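Local coordinates for protein carbamate kinase (Mycoplasma penetrans, PDB 4AXS) that probably transfers a phosphoryl group reversibly between carbamoyl phosphate and ADP, acting as a carbamate kinase, at residues M76-F81 / K149-F154; D141-N146 / V181-I186; F131-I136 / C206-G211. All coordinates share one frame; numbering follows the deposited sequence.

Contact 1 (M76-F81 / K149-F154)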
loop_
_atom_site.group_PDB
_atom_site.type_symbol
_atom_site.label_atom_id
_atom_site.label_comp_id
_atom_site.label_asym_id
_atom_site.label_seq_id
_atom_site.Cartn_x
_atom_site.Cartn_y
_atom_site.Cartn_z
ATOM N N MET A 76 9.815 -9.382 10.183
ATOM C CA MET A 76 10.747 -9.942 9.239
ATOM C C MET A 76 11.429 -8.892 8.428
ATOM O O MET A 76 12.575 -9.034 8.058
ATOM C CB MET A 76 10.042 -10.868 8.278
ATOM C CG MET A 76 10.592 -10.846 6.878
ATOM S SD MET A 76 9.755 -12.041 5.840
ATOM C CE MET A 76 8.848 -10.944 4.786
ATOM N N ILE A 77 10.702 -7.834 8.146
ATOM C CA ILE A 77 11.161 -6.808 7.268
ATOM C C ILE A 77 12.039 -5.880 8.022
ATOM O O ILE A 77 12.963 -5.356 7.488
ATOM C CB ILE A 77 9.992 -5.993 6.696
ATOM C CG1 ILE A 77 9.281 -6.762 5.587
ATOM C CG2 ILE A 77 10.491 -4.676 6.181
ATOM C CD1 ILE A 77 7.863 -6.335 5.313
ATOM N N PHE A 78 11.720 -5.662 9.275
ATOM C CA PHE A 78 12.438 -4.715 10.092
ATOM C C PHE A 78 13.774 -5.257 10.592
ATOM O O PHE A 78 14.764 -4.554 10.628
ATOM C CB PHE A 78 11.559 -4.305 11.252
ATOM C CG PHE A 78 12.193 -3.334 12.168
ATOM C CD1 PHE A 78 12.129 -1.991 11.913
ATOM C CD2 PHE A 78 12.840 -3.766 13.295
ATOM C CE1 PHE A 78 12.701 -1.091 12.764
ATOM C CE2 PHE A 78 13.409 -2.883 14.152
ATOM C CZ PHE A 78 13.339 -1.538 13.886
ATOM N N ASN A 79 13.771 -6.519 10.969
ATOM C CA ASN A 79 14.962 -7.253 11.318
ATOM C C ASN A 79 15.991 -7.149 10.206
ATOM O O ASN A 79 17.009 -6.518 10.333
ATOM C CB ASN A 79 14.618 -8.715 11.485
ATOM C CG ASN A 79 14.059 -9.020 12.848
ATOM O OD1 ASN A 79 14.098 -8.197 13.721
ATOM N ND2 ASN A 79 13.569 -10.206 13.037
ATOM N N ALA A 80 15.650 -7.800 9.111
ATOM C CA ALA A 80 16.345 -7.733 7.849
ATOM C C ALA A 80 17.088 -6.445 7.486
ATOM O O ALA A 80 18.099 -6.510 6.832
ATOM C CB ALA A 80 15.394 -8.094 6.737
ATOM N N PHE A 81 16.599 -5.286 7.873
ATOM C CA PHE A 81 17.262 -4.062 7.461
ATOM C C PHE A 81 18.328 -3.830 8.460
ATOM O O PHE A 81 19.218 -3.020 8.314
ATOM C CB PHE A 81 16.299 -2.909 7.507
ATOM C CG PHE A 81 15.691 -2.578 6.194
ATOM C CD1 PHE A 81 16.416 -1.988 5.209
ATOM C CD2 PHE A 81 14.364 -2.836 5.959
ATOM C CE1 PHE A 81 15.826 -1.667 4.008
ATOM C CE2 PHE A 81 13.787 -2.535 4.763
ATOM C CZ PHE A 81 14.515 -1.947 3.787
ATOM N N LYS A 149 5.027 -3.448 23.914
ATOM C CA LYS A 149 5.274 -4.584 23.017
ATOM C C LYS A 149 6.729 -4.610 22.540
ATOM O O LYS A 149 7.150 -3.745 21.771
ATOM C CB LYS A 149 4.408 -4.570 21.752
ATOM N N PRO A 150 7.495 -5.620 22.990
ATOM C CA PRO A 150 8.862 -5.871 22.522
ATOM C C PRO A 150 8.922 -5.999 21.010
ATOM O O PRO A 150 7.976 -6.513 20.410
ATOM C CB PRO A 150 9.229 -7.211 23.169
ATOM C CG PRO A 150 8.282 -7.358 24.312
ATOM C CD PRO A 150 7.006 -6.724 23.851
ATOM N N VAL A 151 10.023 -5.552 20.408
ATOM C CA VAL A 151 10.140 -5.485 18.948
ATOM C C VAL A 151 11.587 -5.637 18.467
ATOM O O VAL A 151 12.526 -5.225 19.155
ATOM C CB VAL A 151 9.555 -4.149 18.402
ATOM C CG1 VAL A 151 10.446 -3.554 17.309
ATOM C CG2 VAL A 151 8.119 -4.347 17.914
ATOM N N GLY A 152 11.757 -6.236 17.289
ATOM C CA GLY A 152 13.050 -6.293 16.630
ATOM C C GLY A 152 14.120 -7.067 17.374
ATOM O O GLY A 152 13.813 -7.884 18.240
ATOM N N PRO A 153 15.394 -6.808 17.030
ATOM C CA PRO A 153 16.592 -7.507 17.524
ATOM C C PRO A 153 16.674 -7.653 19.047
ATOM O O PRO A 153 16.588 -6.657 19.773
ATOM C CB PRO A 153 17.738 -6.617 17.031
ATOM C CG PRO A 153 17.192 -5.978 15.787
ATOM C CD PRO A 153 15.734 -5.750 16.061
ATOM N N PHE A 154 16.858 -8.892 19.504
ATOM C CA PHE A 154 17.011 -9.224 20.920
ATOM C C PHE A 154 18.437 -8.915 21.384
ATOM O O PHE A 154 19.046 -9.700 22.112
ATOM C CB PHE A 154 16.702 -10.716 21.134
#
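Two different first torsions carry neighbouring side chains of helix 71-83 to the turn at 151-153: Phe78 holds CG anti to the backbone N (chi1 180°), whereas Asn79 holds CG beside its backbone N (chi1 -83°). The first carries the Phe78 ring toward the turn, and the Asn79 amide leans over beside it.

The turn meets the ring at its edge, near the ring plane. Gly152 CA lies 4.2 Å from Phe78 CD2, and Pro153 CD lies at the same 4.2 Å from Phe78 CE2, the proline crossing the phenylalanine side chain at about a right angle. Val151 adds a more distant apolar touch from an oblique direction, its CG1 being 4.4 Å from Phe78 CE2. Asn79 offers its side-chain oxygen and not its amide nitrogen: OD1 is 3.6 Å from Gly152 CA and 3.8 Å from Pro153 CD. Gly152 has positive phi, a bend that turns the chain just where it passes the helix.

The contact joins helix 71-83 of the amino acid kinase fold to the loop after strand 149-150, in a region consistent with the protruding subdomain of carbamate kinases. Phe96, at the start of helix 96-121, stacks edge-to-face with Phe78 and also touches Val151, so it spans both sides of the contact. Ile77 and Phe81, on helix 71-83, pack on the second subunit.

No hydrogen bond joins the two segments, and only 148 Å² is buried between them. The turn thus rests on the helix through van der Waals contacts, most of them carbon to carbon, with no directional bond to fix the spacing.

Contact 2 (D141-N146 / V181-I186)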
loop_
_atom_site.group_PDB
_atom_site.type_symbol
_atom_site.label_atom_id
_atom_site.label_comp_id
_atom_site.label_asym_id
_atom_site.label_seq_id
_atom_site.Cartn_x
_atom_site.Cartn_y
_atom_site.Cartn_z
ATOM N N ASP A 141 -1.770 9.458 24.643
ATOM C CA ASP A 141 -2.082 8.072 24.969
ATOM C C ASP A 141 -1.133 7.576 26.058
ATOM O O ASP A 141 0.091 7.697 25.936
ATOM C CB ASP A 141 -1.979 7.193 23.716
ATOM C CG ASP A 141 -3.027 6.094 23.675
ATOM O OD1 ASP A 141 -2.902 5.116 24.439
ATOM O OD2 ASP A 141 -3.966 6.208 22.859
ATOM N N PRO A 142 -1.701 7.046 27.147
ATOM C CA PRO A 142 -0.928 6.421 28.226
ATOM C C PRO A 142 0.095 5.413 27.700
ATOM O O PRO A 142 1.176 5.273 28.269
ATOM C CB PRO A 142 -2.003 5.705 29.033
ATOM C CG PRO A 142 -3.216 6.554 28.852
ATOM C CD PRO A 142 -3.143 7.089 27.448
ATOM N N ALA A 143 -0.251 4.738 26.607
ATOM C CA ALA A 143 0.535 3.628 26.083
ATOM C C ALA A 143 1.988 3.989 25.813
ATOM O O ALA A 143 2.876 3.159 25.983
ATOM C CB ALA A 143 -0.115 3.083 24.818
ATOM N N PHE A 144 2.231 5.217 25.374
ATOM C CA PHE A 144 3.584 5.635 25.017
ATOM C C PHE A 144 4.459 5.716 26.246
ATOM O O PHE A 144 5.640 5.368 26.208
ATOM C CB PHE A 144 3.575 7.004 24.343
ATOM C CG PHE A 144 2.717 7.072 23.127
ATOM C CD1 PHE A 144 3.054 6.359 21.990
ATOM C CD2 PHE A 144 1.575 7.856 23.115
ATOM C CE1 PHE A 144 2.264 6.418 20.869
ATOM C CE2 PHE A 144 0.785 7.931 21.985
ATOM C CZ PHE A 144 1.128 7.208 20.864
ATOM N N LYS A 145 3.868 6.196 27.334
ATOM C CA LYS A 145 4.586 6.407 28.577
ATOM C C LYS A 145 4.886 5.068 29.237
ATOM O O LYS A 145 5.636 4.996 30.213
ATOM C CB LYS A 145 3.794 7.342 29.496
ATOM C CG LYS A 145 3.619 8.742 28.899
ATOM C CD LYS A 145 2.735 9.653 29.745
ATOM C CE LYS A 145 2.621 11.041 29.108
ATOM N NZ LYS A 145 1.521 11.873 29.684
ATOM N N ASN A 146 4.298 4.011 28.682
ATOM C CA ASN A 146 4.608 2.639 29.087
ATOM C C ASN A 146 4.830 1.730 27.884
ATOM O O ASN A 146 3.938 0.974 27.500
ATOM C CB ASN A 146 3.503 2.063 29.972
ATOM C CG ASN A 146 3.760 0.610 30.348
ATOM O OD1 ASN A 146 2.827 -0.180 30.482
ATOM N ND2 ASN A 146 5.032 0.249 30.505
ATOM N N VAL A 181 11.470 -2.054 22.517
ATOM C CA VAL A 181 10.070 -2.051 22.921
ATOM C C VAL A 181 9.301 -0.893 22.295
ATOM O O VAL A 181 9.892 0.103 21.878
ATOM C CB VAL A 181 9.923 -1.924 24.449
ATOM C CG1 VAL A 181 10.334 -0.533 24.907
ATOM C CG2 VAL A 181 8.496 -2.232 24.873
ATOM N N VAL A 182 7.980 -1.031 22.231
ATOM C CA VAL A 182 7.133 -0.021 21.608
ATOM C C VAL A 182 5.702 -0.042 22.132
ATOM O O VAL A 182 5.185 -1.093 22.512
ATOM C CB VAL A 182 7.004 -0.236 20.089
ATOM C CG1 VAL A 182 7.853 0.777 19.335
ATOM C CG2 VAL A 182 7.403 -1.656 19.718
ATOM N N ALA A 183 5.067 1.125 22.151
ATOM C CA ALA A 183 3.689 1.245 22.629
ATOM C C ALA A 183 2.597 0.595 21.767
ATOM O O ALA A 183 2.874 0.069 20.685
ATOM C CB ALA A 183 3.369 2.723 22.859
ATOM N N SER A 184 1.359 0.646 22.267
ATOM C CA SER A 184 0.183 0.137 21.559
ATOM C C SER A 184 -1.003 1.075 21.747
ATOM O O SER A 184 -1.952 0.756 22.470
ATOM C CB SER A 184 -0.204 -1.251 22.067
ATOM O OG SER A 184 0.845 -2.174 21.871
ATOM N N PRO A 185 -0.953 2.235 21.084
ATOM C CA PRO A 185 -1.954 3.300 21.197
ATOM C C PRO A 185 -3.371 2.852 20.840
ATOM O O PRO A 185 -3.564 1.870 20.119
ATOM C CB PRO A 185 -1.484 4.335 20.162
ATOM C CG PRO A 185 -0.047 4.065 19.971
ATOM C CD PRO A 185 0.121 2.586 20.144
ATOM N N ILE A 186 -4.349 3.603 21.337
ATOM C CA ILE A 186 -5.745 3.415 20.979
ATOM C C ILE A 186 -6.114 4.213 19.717
ATOM O O ILE A 186 -5.877 5.424 19.641
ATOM C CB ILE A 186 -6.649 3.846 22.138
ATOM C CG1 ILE A 186 -6.440 2.916 23.331
ATOM C CG2 ILE A 186 -8.109 3.869 21.708
ATOM C CD1 ILE A 186 -6.839 1.481 23.066
#
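Asp141 OD2 accepts the backbone N-H of Ile186 at an N-to-O distance of 3.0 Å, a fairly straight bond (161°) that arrives from above the carboxylate plane, 43° out of it. Ile186 CB sits close to the same oxygen. The other oxygen faces back into its own segment: Asp141 OD1 takes a weak capping bond of 3.4 Å from Ala143 N. One carboxylate thus serves as N-cap of the short, weakly bonded helix 142-145 and as acceptor for the chain leaving strand 181-182.

Beyond the carboxylate, methyl groups and rings pack closely on the backbone and on each other. The Ala183 methyl points at the helical turn, with CB 3.2 Å from Ala143 O and 3.6 Å from Phe144 CA, while Ala143 CB lies against the peptide between Ser184 and Pro185.

Strand 181-182 pairs antiparallel with strand 149-150, and both belong to a small region consistent with the protruding subdomain of carbamate kinases. Here the helix packs on the chain running from that two-stranded antiparallel pair toward strand 187-190.

Phe144 keeps CG beside its backbone N (chi1 -57°), which lays the ring along the 183-185 chain. Ala183 CB is 3.8 Å from Phe144 CD1, and Pro185 CG comes within 3.4 Å of Phe144 CE1, both obliquely, the Phe144 and Pro185 side chains crossing at about a right angle. Val137, on strand 134-137, touches both Phe144 and Pro185.

Contact 3 (F131-I136 / C206-G211)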
loop_
_atom_site.group_PDB
_atom_site.type_symbol
_atom_site.label_atom_id
_atom_site.label_comp_id
_atom_site.label_asym_id
_atom_site.label_seq_id
_atom_site.Cartn_x
_atom_site.Cartn_y
_atom_site.Cartn_z
ATOM N N PHE A 131 -6.170 -0.010 0.603
ATOM C CA PHE A 131 -5.746 1.312 1.034
ATOM C C PHE A 131 -4.595 1.222 2.027
ATOM O O PHE A 131 -4.720 0.632 3.098
ATOM C CB PHE A 131 -6.897 2.078 1.684
ATOM C CG PHE A 131 -8.118 2.171 0.835
ATOM C CD1 PHE A 131 -9.100 1.196 0.902
ATOM C CD2 PHE A 131 -8.300 3.237 -0.031
ATOM C CE1 PHE A 131 -10.235 1.274 0.113
ATOM C CE2 PHE A 131 -9.439 3.322 -0.821
ATOM C CZ PHE A 131 -10.406 2.336 -0.743
ATOM N N LEU A 132 -3.473 1.824 1.679
ATOM C CA LEU A 132 -2.431 2.048 2.657
ATOM C C LEU A 132 -3.091 2.786 3.837
ATOM O O LEU A 132 -3.814 3.762 3.620
ATOM C CB LEU A 132 -1.318 2.876 2.010
ATOM C CG LEU A 132 0.034 3.053 2.703
ATOM C CD1 LEU A 132 0.155 4.468 3.237
ATOM C CD2 LEU A 132 0.279 2.026 3.818
ATOM N N THR A 133 -2.865 2.320 5.068
ATOM C CA THR A 133 -3.587 2.848 6.229
ATOM C C THR A 133 -2.749 3.553 7.306
ATOM O O THR A 133 -1.835 2.973 7.896
ATOM C CB THR A 133 -4.433 1.739 6.917
ATOM O OG1 THR A 133 -5.321 1.143 5.960
ATOM C CG2 THR A 133 -5.243 2.305 8.115
ATOM N N GLN A 134 -3.083 4.811 7.570
ATOM C CA GLN A 134 -2.514 5.524 8.709
ATOM C C GLN A 134 -3.580 5.692 9.791
ATOM O O GLN A 134 -4.671 6.225 9.543
ATOM C CB GLN A 134 -1.909 6.874 8.295
ATOM C CG GLN A 134 -0.444 6.776 7.857
ATOM C CD GLN A 134 0.183 8.129 7.493
ATOM O OE1 GLN A 134 0.076 8.589 6.362
ATOM N NE2 GLN A 134 0.846 8.758 8.455
ATOM N N THR A 135 -3.267 5.197 10.984
ATOM C CA THR A 135 -4.208 5.225 12.078
ATOM C C THR A 135 -3.891 6.369 13.013
ATOM O O THR A 135 -2.782 6.482 13.527
ATOM C CB THR A 135 -4.233 3.895 12.868
ATOM O OG1 THR A 135 -4.757 2.852 12.041
ATOM C CG2 THR A 135 -5.107 4.030 14.140
ATOM N N ILE A 136 -4.894 7.215 13.214
ATOM C CA ILE A 136 -4.806 8.329 14.134
ATOM C C ILE A 136 -4.874 7.850 15.575
ATOM O O ILE A 136 -5.778 7.109 15.975
ATOM C CB ILE A 136 -5.938 9.335 13.891
ATOM C CG1 ILE A 136 -6.116 9.593 12.389
ATOM C CG2 ILE A 136 -5.663 10.627 14.631
ATOM C CD1 ILE A 136 -4.993 10.400 11.775
ATOM N N CYS A 206 -13.051 -3.710 0.126
ATOM C CA CYS A 206 -11.965 -2.843 0.563
ATOM C C CYS A 206 -11.080 -3.454 1.639
ATOM O O CYS A 206 -11.562 -3.835 2.697
ATOM C CB CYS A 206 -12.544 -1.561 1.151
ATOM S SG CYS A 206 -13.726 -0.713 0.123
ATOM N N ILE A 207 -9.774 -3.487 1.386
ATOM C CA ILE A 207 -8.819 -3.986 2.367
ATOM C C ILE A 207 -8.152 -2.816 3.070
ATOM O O ILE A 207 -7.511 -1.981 2.430
ATOM C CB ILE A 207 -7.761 -4.890 1.720
ATOM C CG1 ILE A 207 -8.431 -5.911 0.797
ATOM C CG2 ILE A 207 -6.926 -5.574 2.787
ATOM C CD1 ILE A 207 -7.459 -6.724 -0.024
ATOM N N VAL A 208 -8.320 -2.757 4.388
ATOM C CA VAL A 208 -7.803 -1.651 5.187
ATOM C C VAL A 208 -7.272 -2.102 6.540
ATOM O O VAL A 208 -7.422 -3.271 6.933
ATOM C CB VAL A 208 -8.885 -0.609 5.453
ATOM C CG1 VAL A 208 -9.257 0.114 4.173
ATOM C CG2 VAL A 208 -10.100 -1.268 6.078
ATOM N N GLY A 209 -6.663 -1.162 7.259
ATOM C CA GLY A 209 -6.138 -1.429 8.593
ATOM C C GLY A 209 -5.088 -2.526 8.614
ATOM O O GLY A 209 -5.010 -3.308 9.577
ATOM N N GLY A 210 -4.281 -2.595 7.550
ATOM C CA GLY A 210 -3.210 -3.575 7.470
ATOM C C GLY A 210 -2.274 -3.418 8.653
ATOM O O GLY A 210 -1.778 -2.327 8.903
ATOM N N GLY A 211 -2.065 -4.495 9.406
ATOM C CA GLY A 211 -1.234 -4.452 10.595
ATOM C C GLY A 211 -1.715 -3.423 11.596
ATOM O O GLY A 211 -0.970 -3.007 12.481
HETATM O O HOH W 1 -4.120 -1.191 4.941
#
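Phe131 N donates to Ile207 O over 3.0 Å, nearly in line with the carbonyl bond (C=O...N angle 173°), and so extends the parallel pairing of strands 128-130 and 205-207 within the amino acid kinase fold. Beside this bond the Phe131 side chain runs next to that of Val208, pointing the same way, with Val208 CG1 3.4 Å from Phe131 CD1. Cys206 meets the ring at its edge: its CB is 3.8 Å from Phe131 CE1, and SG makes a sulfur-aromatic contact 5.4 Å from the ring centroid.

Past Val208 the second chain enters a glycine-rich run, and a side chain replaces the backbone as acceptor. Thr133 OG1, placed beside its own backbone N by a chi1 of -56°, receives Gly209 N at 3.0 Å, while Thr133 CG2 packs against the same glycine. Water 1 bridges the next position, donating to Phe131 O at 2.7 Å and accepting from Gly210 N at 3.0 Å. These bonds satisfy successive amides of a buried glycine turn that has no side chains of its own.

Farther out, Asn199 of helix 193-201 touches both Phe131 and Cys206, and the Phe131 ring meets Phe131 of the second subunit with planes at about 50°. The backbone N of Thr133 is hydrogen-bonded to Gln104 OE1 of helix 96-121.

Overall arrangement
Following the chain from the N terminus, helix 71-83 is the first part to enter a contact; segment 131-136 then opens contact 3 and helix 142-145 contact 2. The 149-154 turn returns to helix 71-83, closing contact 1; contact 2 closes at 181-186 and contact 3 at 206-211. Contact 2 is therefore enclosed by contact 3, whereas contact 1 crosses both. Contacts 1 and 2, which bind helices 71-83 and 142-145, touch where strands 149-150 and 181-182 pair. Contact 3, tying the link between strands 128-130 and 134-137 to the glycine-rich loop after strand 205-207, lies deeper, its centre about 9 Å from the chain centre, against about 17 Å for contact 2 and 19 Å for contact 1.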